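MaoC-like dehydratase (PDB 3KH8) probably catalyses the reversible hydration of an unsaturated acyl thioester to the hydroxyacyl form, as a hot dog-fold lyase of the MaoC and hydratase 2 family. Local coordinates at residues F81-V89 / Q128-P138. Residues are numbered along the deposited sequence; the frame is centred on the assembly and turned at random.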
ATOM      1  N   PHE A  81      -0.675  -5.361  18.086  1.00 16.57           N
ATOM      2  CA  PHE A  81      -1.177  -5.052  16.743  1.00 15.59           C
ATOM      3  C   PHE A  81      -2.639  -4.614  16.797  1.00 15.42           C
ATOM      4  O   PHE A  81      -3.469  -5.266  17.434  1.00 15.64           O
ATOM      5  CB  PHE A  81      -0.994  -6.206  15.750  1.00 15.33           C
ATOM      6  CG  PHE A  81      -1.547  -5.903  14.378  1.00 14.33           C
ATOM      7  CD1 PHE A  81      -0.923  -4.961  13.553  1.00 14.40           C
ATOM      8  CD2 PHE A  81      -2.705  -6.526  13.924  1.00 13.75           C
ATOM      9  CE1 PHE A  81      -1.437  -4.659  12.287  1.00 12.91           C
ATOM     10  CE2 PHE A  81      -3.230  -6.232  12.658  1.00 14.28           C
ATOM     11  CZ  PHE A  81      -2.595  -5.297  11.840  1.00 13.66           C
ATOM     12  N   SER A  82      -2.932  -3.493  16.144  1.00 14.74           N
ATOM     13  CA  SER A  82      -4.258  -2.892  16.175  1.00 14.35           C
ATOM     14  C   SER A  82      -4.581  -2.262  14.827  1.00 13.94           C
ATOM     15  O   SER A  82      -3.677  -1.896  14.069  1.00 13.52           O
ATOM     16  CB  SER A  82      -4.323  -1.802  17.255  1.00 14.25           C
ATOM     17  OG  SER A  82      -3.984  -2.304  18.541  1.00 15.22           O
ATOM     18  N   ALA A  83      -5.872  -2.134  14.533  1.00 13.59           N
ATOM     19  CA  ALA A  83      -6.310  -1.272  13.437  1.00 13.52           C
ATOM     20  C   ALA A  83      -5.982   0.158  13.839  1.00 13.33           C
ATOM     21  O   ALA A  83      -6.101   0.511  15.020  1.00 13.52           O
ATOM     22  CB  ALA A  83      -7.804  -1.422  13.208  1.00 13.37           C
ATOM     23  N   PHE A  84      -5.568   0.992  12.889  1.00 13.06           N
ATOM     24  CA  PHE A  84      -5.474   2.415  13.208  1.00 13.03           C
ATOM     25  C   PHE A  84      -6.886   2.969  13.434  1.00 12.86           C
ATOM     26  O   PHE A  84      -7.786   2.694  12.638  1.00 12.99           O
ATOM     27  CB  PHE A  84      -4.707   3.233  12.164  1.00 12.88           C
ATOM     28  CG  PHE A  84      -4.363   4.612  12.650  1.00 12.54           C
ATOM     29  CD1 PHE A  84      -3.251   4.816  13.463  1.00 11.82           C
ATOM     30  CD2 PHE A  84      -5.190   5.691  12.358  1.00 12.53           C
ATOM     31  CE1 PHE A  84      -2.949   6.084  13.953  1.00 13.13           C
ATOM     32  CE2 PHE A  84      -4.898   6.966  12.842  1.00 12.42           C
ATOM     33  CZ  PHE A  84      -3.780   7.163  13.640  1.00 12.50           C
ATOM     34  N   PRO A  85      -7.091   3.725  14.533  1.00 12.86           N
ATOM     35  CA  PRO A  85      -8.448   4.092  14.959  1.00 12.66           C
ATOM     36  C   PRO A  85      -9.314   4.839  13.939  1.00 12.46           C
ATOM     37  O   PRO A  85     -10.542   4.750  14.007  1.00 12.82           O
ATOM     38  CB  PRO A  85      -8.197   4.960  16.196  1.00 12.70           C
ATOM     39  CG  PRO A  85      -6.948   4.405  16.762  1.00 13.09           C
ATOM     40  CD  PRO A  85      -6.094   4.116  15.550  1.00 12.62           C
ATOM     41  N   LEU A  86      -8.695   5.558  13.007  1.00 12.21           N
ATOM     42  CA  LEU A  86      -9.448   6.290  11.990  1.00 11.72           C
ATOM     43  C   LEU A  86      -9.914   5.417  10.816  1.00 11.85           C
ATOM     44  O   LEU A  86     -10.707   5.870   9.985  1.00 11.70           O
ATOM     45  CB  LEU A  86      -8.639   7.485  11.462  1.00 11.54           C
ATOM     46  CG  LEU A  86      -9.446   8.594  10.766  1.00 11.52           C
ATOM     47  CD1 LEU A  86     -10.247   9.409  11.785  1.00 10.49           C
ATOM     48  CD2 LEU A  86      -8.544   9.502   9.942  1.00 10.43           C
ATOM     49  N   TYR A  87      -9.437   4.174  10.741  1.00 11.94           N
ATOM     50  CA  TYR A  87      -9.740   3.323   9.578  1.00 12.39           C
ATOM     51  C   TYR A  87     -11.223   3.239   9.151  1.00 12.55           C
ATOM     52  O   TYR A  87     -11.501   3.226   7.952  1.00 12.60           O
ATOM     53  CB  TYR A  87      -9.110   1.918   9.699  1.00 12.46           C
ATOM     54  CG  TYR A  87      -9.441   1.033   8.513  1.00 12.39           C
ATOM     55  CD1 TYR A  87      -8.918   1.307   7.252  1.00 13.08           C
ATOM     56  CD2 TYR A  87     -10.301  -0.056   8.645  1.00 13.20           C
ATOM     57  CE1 TYR A  87      -9.232   0.507   6.146  1.00 13.65           C
ATOM     58  CE2 TYR A  87     -10.623  -0.860   7.549  1.00 12.94           C
ATOM     59  CZ  TYR A  87     -10.083  -0.572   6.309  1.00 13.42           C
ATOM     60  OH  TYR A  87     -10.395  -1.355   5.225  1.00 14.59           O
ATOM     61  N   PRO A  88     -12.180   3.199  10.109  1.00 13.10           N
ATOM     62  CA  PRO A  88     -13.592   3.142   9.694  1.00 13.56           C
ATOM     63  C   PRO A  88     -14.041   4.157   8.623  1.00 14.06           C
ATOM     64  O   PRO A  88     -14.968   3.856   7.874  1.00 14.22           O
ATOM     65  CB  PRO A  88     -14.342   3.361  11.008  1.00 13.83           C
ATOM     66  CG  PRO A  88     -13.468   2.725  12.013  1.00 13.37           C
ATOM     67  CD  PRO A  88     -12.055   3.027  11.571  1.00 13.10           C
ATOM     68  N   VAL A  89     -13.386   5.318   8.522  1.00 14.60           N
ATOM     69  CA  VAL A  89     -13.722   6.302   7.475  1.00 14.95           C
ATOM     70  C   VAL A  89     -13.593   5.753   6.052  1.00 15.36           C
ATOM     71  O   VAL A  89     -14.205   6.281   5.122  1.00 15.16           O
ATOM     72  CB  VAL A  89     -12.903   7.632   7.572  1.00 15.14           C
ATOM     73  CG1 VAL A  89     -13.080   8.269   8.932  1.00 15.21           C
ATOM     74  CG2 VAL A  89     -11.415   7.420   7.245  1.00 14.66           C
ATOM     75  N   GLN A 128     -15.545  16.248   8.825  1.00 19.76           N
ATOM     76  CA  GLN A 128     -15.572  14.833   9.186  1.00 18.77           C
ATOM     77  C   GLN A 128     -15.547  14.634  10.696  1.00 18.39           C
ATOM     78  O   GLN A 128     -14.746  15.247  11.402  1.00 17.80           O
ATOM     79  CB  GLN A 128     -14.406  14.071   8.542  1.00 18.56           C
ATOM     80  CG  GLN A 128     -14.476  12.549   8.733  1.00 17.82           C
ATOM     81  CD  GLN A 128     -15.662  11.931   8.012  1.00 16.89           C
ATOM     82  OE1 GLN A 128     -15.880  12.190   6.831  1.00 16.60           O
ATOM     83  NE2 GLN A 128     -16.440  11.125   8.724  1.00 16.57           N
ATOM     84  N   SER A 129     -16.429  13.764  11.172  1.00 17.90           N
ATOM     85  CA  SER A 129     -16.452  13.358  12.565  1.00 18.11           C
ATOM     86  C   SER A 129     -16.383  11.837  12.646  1.00 18.20           C
ATOM     87  O   SER A 129     -17.033  11.138  11.862  1.00 17.65           O
ATOM     88  CB  SER A 129     -17.723  13.862  13.249  1.00 17.95           C
ATOM     89  OG  SER A 129     -17.794  13.382  14.576  1.00 19.63           O
ATOM     90  N   VAL A 130     -15.581  11.341  13.586  1.00 18.37           N
ATOM     91  CA  VAL A 130     -15.452   9.910  13.843  1.00 18.89           C
ATOM     92  C   VAL A 130     -15.564   9.655  15.340  1.00 19.23           C
ATOM     93  O   VAL A 130     -14.793  10.204  16.130  1.00 19.52           O
ATOM     94  CB  VAL A 130     -14.111   9.340  13.308  1.00 18.80           C
ATOM     95  CG1 VAL A 130     -13.994   7.850  13.609  1.00 18.55           C
ATOM     96  CG2 VAL A 130     -13.986   9.576  11.811  1.00 18.57           C
ATOM     97  N   GLU A 131     -16.540   8.836  15.722  1.00 19.57           N
ATOM     98  CA  GLU A 131     -16.710   8.422  17.105  1.00 20.33           C
ATOM     99  C   GLU A 131     -16.546   6.910  17.211  1.00 20.41           C
ATOM    100  O   GLU A 131     -17.268   6.156  16.556  1.00 20.19           O
ATOM    101  CB  GLU A 131     -18.083   8.847  17.638  1.00 20.67           C
ATOM    102  CG  GLU A 131     -18.255   8.586  19.129  1.00 22.91           C
ATOM    103  CD  GLU A 131     -19.657   8.879  19.641  1.00 26.41           C
ATOM    104  OE1 GLU A 131     -20.500   9.396  18.870  1.00 27.75           O
ATOM    105  OE2 GLU A 131     -19.910   8.587  20.831  1.00 27.97           O
ATOM    106  N   ILE A 132     -15.595   6.474  18.036  1.00 20.69           N
ATOM    107  CA  ILE A 132     -15.292   5.052  18.171  1.00 21.14           C
ATOM    108  C   ILE A 132     -15.927   4.485  19.443  1.00 21.39           C
ATOM    109  O   ILE A 132     -15.538   4.844  20.558  1.00 21.41           O
ATOM    110  CB  ILE A 132     -13.761   4.776  18.148  1.00 21.09           C
ATOM    111  CG1 ILE A 132     -13.093   5.440  16.930  1.00 21.07           C
ATOM    112  CG2 ILE A 132     -13.472   3.267  18.194  1.00 21.23           C
ATOM    113  CD1 ILE A 132     -13.642   4.982  15.563  1.00 21.79           C
ATOM    114  N   LEU A 133     -16.913   3.614  19.259  1.00 21.63           N
ATOM    115  CA  LEU A 133     -17.570   2.932  20.372  1.00 22.14           C
ATOM    116  C   LEU A 133     -16.754   1.722  20.829  1.00 22.28           C
ATOM    117  O   LEU A 133     -16.614   1.475  22.026  1.00 22.40           O
ATOM    118  CB  LEU A 133     -18.996   2.505  19.990  1.00 22.38           C
ATOM    119  CG  LEU A 133     -20.116   3.539  19.765  1.00 23.08           C
ATOM    120  CD1 LEU A 133     -20.087   4.683  20.780  1.00 24.05           C
ATOM    121  CD2 LEU A 133     -20.146   4.077  18.327  1.00 23.48           C
ATOM    122  N   ARG A 134     -16.228   0.971  19.862  1.00 22.20           N
ATOM    123  CA  ARG A 134     -15.359  -0.176  20.118  1.00 22.26           C
ATOM    124  C   ARG A 134     -14.307  -0.237  19.014  1.00 21.45           C
ATOM    125  O   ARG A 134     -14.643  -0.065  17.845  1.00 21.50           O
ATOM    126  CB  ARG A 134     -16.159  -1.484  20.115  1.00 22.64           C
ATOM    127  CG  ARG A 134     -17.034  -1.710  21.340  1.00 24.73           C
ATOM    128  CD  ARG A 134     -17.559  -3.147  21.416  1.00 27.42           C
ATOM    129  NE  ARG A 134     -18.648  -3.407  20.473  1.00 28.66           N
ATOM    130  CZ  ARG A 134     -18.595  -4.293  19.480  1.00 28.87           C
ATOM    131  NH1 ARG A 134     -17.503  -5.021  19.281  1.00 29.43           N
ATOM    132  NH2 ARG A 134     -19.643  -4.455  18.684  1.00 28.89           N
ATOM    133  N   PRO A 135     -13.036  -0.485  19.375  1.00 21.05           N
ATOM    134  CA  PRO A 135     -12.008  -0.626  18.339  1.00 20.79           C
ATOM    135  C   PRO A 135     -12.302  -1.823  17.433  1.00 20.53           C
ATOM    136  O   PRO A 135     -12.950  -2.785  17.861  1.00 19.98           O
ATOM    137  CB  PRO A 135     -10.723  -0.859  19.143  1.00 20.93           C
ATOM    138  CG  PRO A 135     -11.023  -0.326  20.517  1.00 21.16           C
ATOM    139  CD  PRO A 135     -12.471  -0.636  20.728  1.00 20.87           C
ATOM    140  N   LEU A 136     -11.855  -1.743  16.183  1.00 20.04           N
ATOM    141  CA  LEU A 136     -12.048  -2.831  15.232  1.00 19.85           C
ATOM    142  C   LEU A 136     -11.219  -4.051  15.612  1.00 19.86           C
ATOM    143  O   LEU A 136     -10.116  -3.918  16.142  1.00 19.75           O
ATOM    144  CB  LEU A 136     -11.687  -2.377  13.813  1.00 19.70           C
ATOM    145  CG  LEU A 136     -12.540  -1.286  13.163  1.00 19.38           C
ATOM    146  CD1 LEU A 136     -11.878  -0.817  11.874  1.00 19.23           C
ATOM    147  CD2 LEU A 136     -13.966  -1.764  12.901  1.00 19.28           C
ATOM    148  N   ASP A 137     -11.769  -5.235  15.344  1.00 20.09           N
ATOM    149  CA  ASP A 137     -11.045  -6.498  15.487  1.00 20.38           C
ATOM    150  C   ASP A 137      -9.849  -6.469  14.530  1.00 20.13           C
ATOM    151  O   ASP A 137     -10.038  -6.378  13.317  1.00 20.09           O
ATOM    152  CB  ASP A 137     -11.982  -7.667  15.149  1.00 20.68           C
ATOM    153  CG  ASP A 137     -11.369  -9.035  15.437  1.00 22.07           C
ATOM    154  OD1 ASP A 137     -10.128  -9.168  15.539  1.00 23.45           O
ATOM    155  OD2 ASP A 137     -12.153 -10.000  15.555  1.00 23.98           O
ATOM    156  N   PRO A 138      -8.616  -6.527  15.070  1.00 20.07           N
ATOM    157  CA  PRO A 138      -7.439  -6.418  14.199  1.00 20.23           C
ATOM    158  C   PRO A 138      -7.154  -7.662  13.344  1.00 20.30           C
ATOM    159  O   PRO A 138      -6.258  -7.626  12.502  1.00 20.16           O
ATOM    160  CB  PRO A 138      -6.291  -6.156  15.183  1.00 20.19           C
ATOM    161  CG  PRO A 138      -6.759  -6.702  16.481  1.00 20.18           C
ATOM    162  CD  PRO A 138      -8.251  -6.587  16.499  1.00 20.03           C
TER
HETATM  163  O   HOH W   1      -7.911  -2.463  16.604  1.00 15.39           O
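Leu136, Ile132 and Val130 project from one side of segment 128-138 onto segment 81-89, illustrating how a hot dog fold packs a connecting loop against its curved antiparallel sheet. The loop runs between helices 71-74 and 91-94, and the covered segment is the last half of strand 123-132 with the loop after it. No direct hydrogen bond joins the two; apolar packing carries the contact. Leu136 buries the most surface: its CB faces Ala83, while CD1 meets the Tyr87 ring at its edge, in the ring plane, 3.7 Å from Tyr87 CD2, and rests against the CG-CD edge of the Pro88 ring, 3.9 Å from Pro88 CD. Two turns of the side chain, chi1 -51° and chi2 -59°, bring Ile132 CD1 3.5 Å from Pro85 O. Val130 crosses both Leu86 and Val89 at about a right angle through a single methyl; its CG2 lies 3.7 Å from Leu86 CD1 and a tight 3.3 Å from Val89 CG1. A type I turn from Phe84 to Tyr87, closed by the hydrogen bond from Tyr87 N to Phe84 O, folds the loop there, and Ile277 of the adjoining strand 274-281 touches both Leu86 and Val130. Toward Pro138 the contact becomes partly polar. The Phe81 side chain runs antiparallel alongside that of Pro138, Phe81 CD2 lying 3.8 Å from Pro138 CB, and Pro138 O sits in plane at the edge of the Phe81 ring while accepting a hydrogen bond from Gln56 NE2. One water bridges the backbones, accepting from Ala83 N at 2.9 Å and donating to Leu136 O at 2.7 Å.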